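Local coordinates for protein bifunctional autolysin (Staphylococcus aureus subsp. aureus Mu50, PDB 6FXO) that probably cleaves peptidoglycan as a glycoside hydrolase family 73 N-acetylglucosaminidase, the glycosidase half of a bifunctional staphylococcal autolysin, at residues M12-N15 and Q16-Q19; Y108-S111 and H112-E116; Q209-D213 and V214-N218. All blocks are in the same frame, centred on the assembly; numbering follows the deposited sequence.

Interaction 1: M12-N15 and Q16-Q19; sequences MTLN and QVAQ
Met12 and Val17 meet through sulfur and methyl: Met12 SD lies 3.3 Å from Val17 CG1. The methionine chain is extended beyond CG, and it approaches the valine at a slant. The other valine methyl, CG2, turns toward the backbone of Leu14 and comes 3.3 Å from its CA. Thr13 and Gln16 make a second van der Waals contact. Thr13 CG2 meets Gln16 CB at 3.3 Å, and the two side chains cross at about a right angle. The polar contacts set up the first turn of helix 14-22. Thr13 is the N-cap. Its hydroxyl lies anti to its own backbone N (chi1 179°), and Thr13 OG1 accepts a weak bond of 3.4 Å from Asn15 N, an ST turn. Thr13 O accepts a nearly straight 2.9 Å bond from Val17 N and a weak one from Gln16 N. Ala18 N donates to Leu14 O at 3.0 Å. Beyond the segments, Leu14 and Val17 both rest on Met49 of helix 42-49. The chemistry implies a helix start in which the Thr13 carbonyl makes the firm bond, to Val17 N, and the hydroxyl cap is a weak addition, while Val17 packs against the residues leading into it.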
loop_
_atom_site.group_PDB
_atom_site.type_symbol
_atom_site.label_atom_id
_atom_site.label_comp_id
_atom_site.label_asym_id
_atom_site.label_seq_id
_atom_site.Cartn_x
_atom_site.Cartn_y
_atom_site.Cartn_z
ATOM N N MET A 12 -23.122 11.301 -6.582
ATOM C CA MET A 12 -23.456 10.137 -7.372
ATOM C C MET A 12 -24.179 9.137 -6.544
ATOM O O MET A 12 -24.789 9.460 -5.535
ATOM C CB MET A 12 -22.172 9.465 -7.783
ATOM C CG MET A 12 -21.750 9.732 -9.139
ATOM S SD MET A 12 -20.314 8.674 -9.246
ATOM C CE MET A 12 -19.827 9.025 -10.772
ATOM N N THR A 13 -24.088 7.895 -6.965
ATOM C CA THR A 13 -24.774 6.891 -6.180
ATOM C C THR A 13 -24.048 5.579 -6.256
ATOM O O THR A 13 -23.440 5.249 -7.266
ATOM C CB THR A 13 -26.242 6.791 -6.611
ATOM O OG1 THR A 13 -26.882 5.777 -5.834
ATOM C CG2 THR A 13 -26.391 6.495 -8.081
ATOM N N LEU A 14 -24.113 4.831 -5.163
ATOM C CA LEU A 14 -23.483 3.536 -5.048
ATOM C C LEU A 14 -24.075 2.575 -6.059
ATOM O O LEU A 14 -23.379 1.681 -6.532
ATOM C CB LEU A 14 -23.724 3.025 -3.621
ATOM C CG LEU A 14 -23.215 1.634 -3.274
ATOM C CD1 LEU A 14 -21.704 1.626 -3.225
ATOM C CD2 LEU A 14 -23.770 1.233 -1.923
ATOM N N ASN A 15 -25.362 2.767 -6.394
ATOM C CA ASN A 15 -26.030 1.907 -7.350
ATOM C C ASN A 15 -25.407 2.050 -8.720
ATOM O O ASN A 15 -25.201 1.063 -9.424
ATOM C CB ASN A 15 -27.485 2.324 -7.414
ATOM C CG ASN A 15 -28.364 1.680 -6.383
ATOM O OD1 ASN A 15 -27.956 1.503 -5.227
ATOM N ND2 ASN A 15 -29.625 1.408 -6.685
ATOM N N GLN A 16 -25.095 3.298 -9.078
ATOM C CA GLN A 16 -24.486 3.685 -10.348
ATOM C C GLN A 16 -23.056 3.250 -10.390
ATOM O O GLN A 16 -22.626 2.595 -11.336
ATOM C CB GLN A 16 -24.513 5.227 -10.525
ATOM C CG GLN A 16 -24.708 5.782 -11.954
ATOM C CD GLN A 16 -24.583 7.302 -11.996
ATOM O OE1 GLN A 16 -25.362 8.019 -11.361
ATOM N NE2 GLN A 16 -23.661 7.867 -12.817
ATOM N N VAL A 17 -22.320 3.591 -9.337
ATOM C CA VAL A 17 -20.903 3.188 -9.351
ATOM C C VAL A 17 -20.610 1.696 -9.351
ATOM O O VAL A 17 -19.609 1.267 -9.919
ATOM C CB VAL A 17 -20.085 3.937 -8.282
ATOM C CG1 VAL A 17 -19.975 5.411 -8.643
ATOM C CG2 VAL A 17 -20.708 3.763 -6.909
ATOM N N ALA A 18 -21.456 0.918 -8.695
ATOM C CA ALA A 18 -21.260 -0.523 -8.652
ATOM C C ALA A 18 -21.593 -1.211 -9.977
ATOM O O ALA A 18 -20.847 -2.092 -10.402
ATOM C CB ALA A 18 -22.093 -1.128 -7.538
ATOM N N GLN A 19 -22.728 -0.838 -10.622
ATOM C CA GLN A 19 -23.103 -1.428 -11.874
ATOM C C GLN A 19 -22.011 -1.060 -12.861
ATOM O O GLN A 19 -21.716 -1.856 -13.750
ATOM C CB GLN A 19 -24.501 -0.898 -12.324
ATOM C CG GLN A 19 -25.365 -1.759 -13.297
ATOM C CD GLN A 19 -26.179 -2.924 -12.719
ATOM O OE1 GLN A 19 -25.817 -4.091 -12.878
ATOM N NE2 GLN A 19 -27.275 -2.631 -12.004
#

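Interaction 2: Y108-S111 and H112-E116; sequences YLIS and HALLE
Tyr108 holds one face of its ring over His112, and His112 CE1 sits 3.2 Å above the tyrosine plane, offset toward the rim. The shortest approach is 3.3 Å, from Tyr108 CE1 to His112 CE1. The ring planes are turned by 39°, so the pair is oblique. Tyr108 CG is anti to its backbone N (chi1 -179°), and this carries the ring along the helix side to the residue one turn on. Tyr108 O takes two donors from His112. His112 N donates to Tyr108 O at 3.3 Å. His112 ND1 adds a weak bond to Tyr108 O, 2.8 Å long and bent to 126°. The two contacts, ring and carbonyl, probably help to limit the rotation of the imidazole. These residues are one turn apart on helix 106-116, within the region assigned to the endo-beta-N-acetylglucosaminidase family of the lysozyme clan. Phe147 also touches His112, and Leu67, Ile183 and Val188 touch Tyr108. Ile110 and Leu114 make a separate apolar contact. They lie side by side and point the same way, with Ile110 CG2 at 3.9 Å from Leu114 CD1. Phe81 of helix 75-82 touches both. Leu114 N donates to Ile110 O at 2.8 Å. Ser111 OG is hydrogen-bonded to Val107 O, one turn back.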
loop_
_atom_site.group_PDB
_atom_site.type_symbol
_atom_site.label_atom_id
_atom_site.label_comp_id
_atom_site.label_asym_id
_atom_site.label_seq_id
_atom_site.Cartn_x
_atom_site.Cartn_y
_atom_site.Cartn_z
ATOM N N TYR A 108 3.162 2.722 4.628
ATOM C CA TYR A 108 3.023 2.214 3.303
ATOM C C TYR A 108 4.351 1.848 2.762
ATOM O O TYR A 108 4.464 0.871 1.996
ATOM C CB TYR A 108 2.335 3.238 2.393
ATOM C CG TYR A 108 2.113 2.791 0.959
ATOM C CD1 TYR A 108 1.028 1.987 0.617
ATOM C CD2 TYR A 108 2.964 3.195 -0.051
ATOM C CE1 TYR A 108 0.806 1.610 -0.688
ATOM C CE2 TYR A 108 2.745 2.819 -1.372
ATOM C CZ TYR A 108 1.662 2.026 -1.688
ATOM O OH TYR A 108 1.426 1.637 -2.989
ATOM N N LEU A 109 5.376 2.634 3.167
ATOM C CA LEU A 109 6.707 2.331 2.673
ATOM C C LEU A 109 7.317 1.102 3.344
ATOM O O LEU A 109 7.943 0.299 2.653
ATOM C CB LEU A 109 7.614 3.522 2.905
ATOM C CG LEU A 109 8.756 3.750 1.969
ATOM C CD1 LEU A 109 8.229 4.207 0.629
ATOM C CD2 LEU A 109 9.639 4.881 2.564
ATOM N N ILE A 110 7.136 0.969 4.717
ATOM C CA ILE A 110 7.692 -0.130 5.367
ATOM C C ILE A 110 6.973 -1.454 4.985
ATOM O O ILE A 110 7.674 -2.418 4.683
ATOM C CB ILE A 110 7.525 0.138 6.873
ATOM C CG1 ILE A 110 8.448 1.254 7.340
ATOM C CG2 ILE A 110 7.674 -1.190 7.762
ATOM C CD1 ILE A 110 8.029 1.629 8.785
ATOM N N SER A 111 5.610 -1.483 4.956
ATOM C CA SER A 111 5.017 -2.726 4.616
ATOM C C SER A 111 5.488 -3.109 3.247
ATOM O O SER A 111 5.718 -4.281 3.015
ATOM C CB SER A 111 3.496 -2.660 4.746
ATOM O OG SER A 111 2.964 -1.710 3.869
ATOM N N HIS A 112 5.669 -2.141 2.374
ATOM C CA HIS A 112 6.139 -2.524 1.064
ATOM C C HIS A 112 7.561 -3.117 1.223
ATOM O O HIS A 112 7.832 -4.103 0.595
ATOM C CB HIS A 112 6.239 -1.384 0.050
ATOM C CG HIS A 112 4.951 -1.209 -0.658
ATOM N ND1 HIS A 112 3.818 -0.981 0.035
ATOM C CD2 HIS A 112 4.608 -1.395 -1.952
ATOM C CE1 HIS A 112 2.775 -1.031 -0.798
ATOM N NE2 HIS A 112 3.228 -1.279 -2.007
ATOM N N ALA A 113 8.459 -2.498 2.075
ATOM C CA ALA A 113 9.796 -3.080 2.209
ATOM C C ALA A 113 9.780 -4.560 2.792
ATOM O O ALA A 113 10.566 -5.380 2.408
ATOM C CB ALA A 113 10.676 -2.223 3.067
ATOM N N LEU A 114 8.879 -4.806 3.700
ATOM C CA LEU A 114 8.662 -6.079 4.369
ATOM C C LEU A 114 8.207 -7.241 3.420
ATOM O O LEU A 114 8.623 -8.370 3.603
ATOM C CB LEU A 114 7.570 -5.851 5.391
ATOM C CG LEU A 114 8.080 -5.158 6.662
ATOM C CD1 LEU A 114 6.977 -5.008 7.685
ATOM C CD2 LEU A 114 9.214 -5.959 7.258
ATOM N N LEU A 115 7.378 -6.942 2.432
ATOM C CA LEU A 115 6.852 -7.875 1.465
ATOM C C LEU A 115 7.944 -8.284 0.500
ATOM O O LEU A 115 8.139 -9.469 0.243
ATOM C CB LEU A 115 5.741 -7.114 0.722
ATOM C CG LEU A 115 4.661 -7.896 -0.010
ATOM C CD1 LEU A 115 3.583 -6.919 -0.434
ATOM C CD2 LEU A 115 5.215 -8.595 -1.234
ATOM N N GLU A 116 8.664 -7.287 -0.029
ATOM C CA GLU A 116 9.741 -7.588 -0.966
ATOM C C GLU A 116 10.943 -8.368 -0.449
ATOM O O GLU A 116 11.591 -9.086 -1.211
ATOM C CB GLU A 116 10.196 -6.302 -1.718
ATOM C CG GLU A 116 9.116 -5.378 -2.282
ATOM C CD GLU A 116 8.582 -5.798 -3.665
ATOM O OE1 GLU A 116 7.353 -5.954 -3.802
ATOM O OE2 GLU A 116 9.409 -6.063 -4.557
#

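Interaction 3: Q209-D213 and V214-N218; sequences QYATD and VDWAN
Trp216 has Tyr210 over one face of its indole. Tyr210 CB stands above the six-membered ring, 13° off its normal, in a CH-pi contact. Tyr210 CD1 lies over the same ring system, toward the rim, and comes 3.3 Å from Trp216 CZ2. The tyrosine ring in turn has the indole carbons CZ2 and CH2 over one of its own faces. The planes are at 28°, near parallel, but the rings are slid apart and barely overlap. Tyr187 makes an edge-to-face pair with Tyr210. Ala211 CB reaches the pyrrole part of the indole obliquely, 4.0 Å from Trp216 CD1. With CG anti to the backbone N (chi1 -173°), the indole of Trp216 turns toward Tyr210 and Ala211.

The polar part centres on Asp213. Asp213 OD1 accepts from Asp215 N at 2.9 Å, on the anti side and tilted out of the carboxylate plane. Asp213 O accepts from Trp216 N at 3.3 Å, with the donor well above the carbonyl plane. Arg199 NE is a further donor to that oxygen. Asp213 OD1 and Asp215 OD2 are like charges 4.2 Å apart. A water donates to both of them, which probably eases the repulsion. Asp215 OD1 accepts from Asn218 ND2 at 3.1 Å, a bond lying close to the plane of the asparagine amide. Asp213 OD2 has a weak bond from Trp37 NE1.

The whole is a helix start. An Asx turn at Asp213, combined with a type I beta turn from Asp213 to Trp216, leads the loop into helix 216-231, and the aromatic pair packs the loop back on the first residue of that helix.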
loop_
_atom_site.group_PDB
_atom_site.type_symbol
_atom_site.label_atom_id
_atom_site.label_comp_id
_atom_site.label_asym_id
_atom_site.label_seq_id
_atom_site.Cartn_x
_atom_site.Cartn_y
_atom_site.Cartn_z
ATOM N N GLN A 209 -7.484 0.921 -12.429
ATOM C CA GLN A 209 -7.622 0.145 -11.211
ATOM C C GLN A 209 -6.568 -0.929 -10.945
ATOM O O GLN A 209 -6.128 -1.634 -11.842
ATOM C CB GLN A 209 -9.037 -0.406 -11.086
ATOM C CG GLN A 209 -10.064 0.672 -11.365
ATOM C CD GLN A 209 -11.459 0.117 -11.225
ATOM O OE1 GLN A 209 -11.738 -1.053 -11.518
ATOM N NE2 GLN A 209 -12.359 0.933 -10.809
ATOM N N TYR A 210 -6.198 -1.052 -9.679
ATOM C CA TYR A 210 -5.214 -2.023 -9.267
ATOM C C TYR A 210 -5.487 -3.534 -9.368
ATOM O O TYR A 210 -4.520 -4.227 -9.542
ATOM C CB TYR A 210 -4.762 -1.707 -7.835
ATOM C CG TYR A 210 -3.321 -2.054 -7.544
ATOM C CD1 TYR A 210 -2.965 -3.325 -7.108
ATOM C CD2 TYR A 210 -2.319 -1.105 -7.660
ATOM C CE1 TYR A 210 -1.658 -3.631 -6.795
ATOM C CE2 TYR A 210 -0.997 -1.410 -7.352
ATOM C CZ TYR A 210 -0.672 -2.679 -6.923
ATOM O OH TYR A 210 0.624 -3.024 -6.612
ATOM N N ALA A 211 -6.745 -4.055 -9.268
ATOM C CA ALA A 211 -6.934 -5.492 -9.365
ATOM C C ALA A 211 -8.398 -5.813 -9.501
ATOM O O ALA A 211 -9.245 -4.975 -9.197
ATOM C CB ALA A 211 -6.372 -6.183 -8.129
ATOM N N THR A 212 -8.695 -7.030 -9.953
ATOM C CA THR A 212 -10.070 -7.432 -10.121
ATOM C C THR A 212 -10.795 -7.800 -8.849
ATOM O O THR A 212 -12.004 -7.625 -8.767
ATOM C CB THR A 212 -10.199 -8.489 -11.242
ATOM O OG1 THR A 212 -9.208 -9.521 -11.086
ATOM C CG2 THR A 212 -10.073 -7.863 -12.624
ATOM N N ASP A 213 -10.061 -8.300 -7.851
ATOM C CA ASP A 213 -10.677 -8.685 -6.579
ATOM C C ASP A 213 -11.375 -7.502 -5.915
ATOM O O ASP A 213 -10.763 -6.477 -5.667
ATOM C CB ASP A 213 -9.559 -9.087 -5.633
ATOM C CG ASP A 213 -9.944 -10.059 -4.558
ATOM O OD1 ASP A 213 -11.007 -9.848 -3.919
ATOM O OD2 ASP A 213 -9.135 -10.963 -4.276
ATOM N N VAL A 214 -12.611 -7.675 -5.530
ATOM C CA VAL A 214 -13.409 -6.684 -4.902
ATOM C C VAL A 214 -13.081 -6.457 -3.528
ATOM O O VAL A 214 -13.538 -5.458 -2.945
ATOM C CB VAL A 214 -14.891 -7.091 -5.071
ATOM C CG1 VAL A 214 -15.189 -7.316 -6.580
ATOM C CG2 VAL A 214 -15.174 -8.388 -4.262
ATOM N N ASP A 215 -12.294 -7.398 -2.956
ATOM C CA ASP A 215 -11.847 -7.345 -1.578
ATOM C C ASP A 215 -10.430 -6.823 -1.428
ATOM O O ASP A 215 -9.967 -6.655 -0.288
ATOM C CB ASP A 215 -12.007 -8.722 -0.857
ATOM C CG ASP A 215 -13.442 -9.006 -0.471
ATOM O OD1 ASP A 215 -14.003 -8.239 0.374
ATOM O OD2 ASP A 215 -13.997 -10.018 -0.964
ATOM N N TRP A 216 -9.760 -6.564 -2.552
ATOM C CA TRP A 216 -8.390 -6.058 -2.482
ATOM C C TRP A 216 -8.113 -4.801 -1.582
ATOM O O TRP A 216 -7.047 -4.806 -1.016
ATOM C CB TRP A 216 -7.964 -5.712 -3.896
ATOM C CG TRP A 216 -6.446 -5.316 -4.024
ATOM C CD1 TRP A 216 -5.381 -6.147 -4.272
ATOM C CD2 TRP A 216 -5.887 -3.980 -3.851
ATOM N NE1 TRP A 216 -4.184 -5.420 -4.269
ATOM C CE2 TRP A 216 -4.487 -4.086 -4.002
ATOM C CE3 TRP A 216 -6.466 -2.728 -3.608
ATOM C CZ2 TRP A 216 -3.648 -2.973 -3.922
ATOM C CZ3 TRP A 216 -5.652 -1.609 -3.568
ATOM C CH2 TRP A 216 -4.248 -1.742 -3.729
ATOM N N ALA A 217 -9.008 -3.744 -1.489
ATOM C CA ALA A 217 -8.661 -2.607 -0.627
ATOM C C ALA A 217 -8.950 -3.043 0.803
ATOM O O ALA A 217 -8.299 -2.537 1.746
ATOM C CB ALA A 217 -9.436 -1.276 -0.980
ATOM N N ASN A 218 -9.970 -3.892 0.965
ATOM C CA ASN A 218 -10.297 -4.374 2.321
ATOM C C ASN A 218 -9.164 -5.276 2.893
ATOM O O ASN A 218 -8.814 -5.181 4.069
ATOM C CB ASN A 218 -11.600 -5.213 2.386
ATOM C CG ASN A 218 -12.841 -4.564 1.861
ATOM O OD1 ASN A 218 -13.082 -3.388 2.148
ATOM N ND2 ASN A 218 -13.745 -5.296 1.180
HETATM O O HOH W 1 -12.884 -11.741 -2.778
#

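In the fold
Interaction 3 lies between the other two in space. Its centre is about 17 Å from that of interaction 1 and about 18 Å from that of interaction 2, while interactions 1 and 2 have centres about 33 Å apart. No two of them touch; the nearest atoms of 2 and 3 are about 6 Å apart, those of 1 and 3 about 7 Å. Two helices connect interaction 3 with the others. Gln209 NE2 is hydrogen-bonded to Gln21 OE1 on helix 14-22, the helix begun in interaction 1. Helix 216-231, begun in interaction 3, places Tyr227 against Ser111 and Leu114 of interaction 2. Interactions 2 and 3 both fall in the endo-beta-N-acetylglucosaminidase family region.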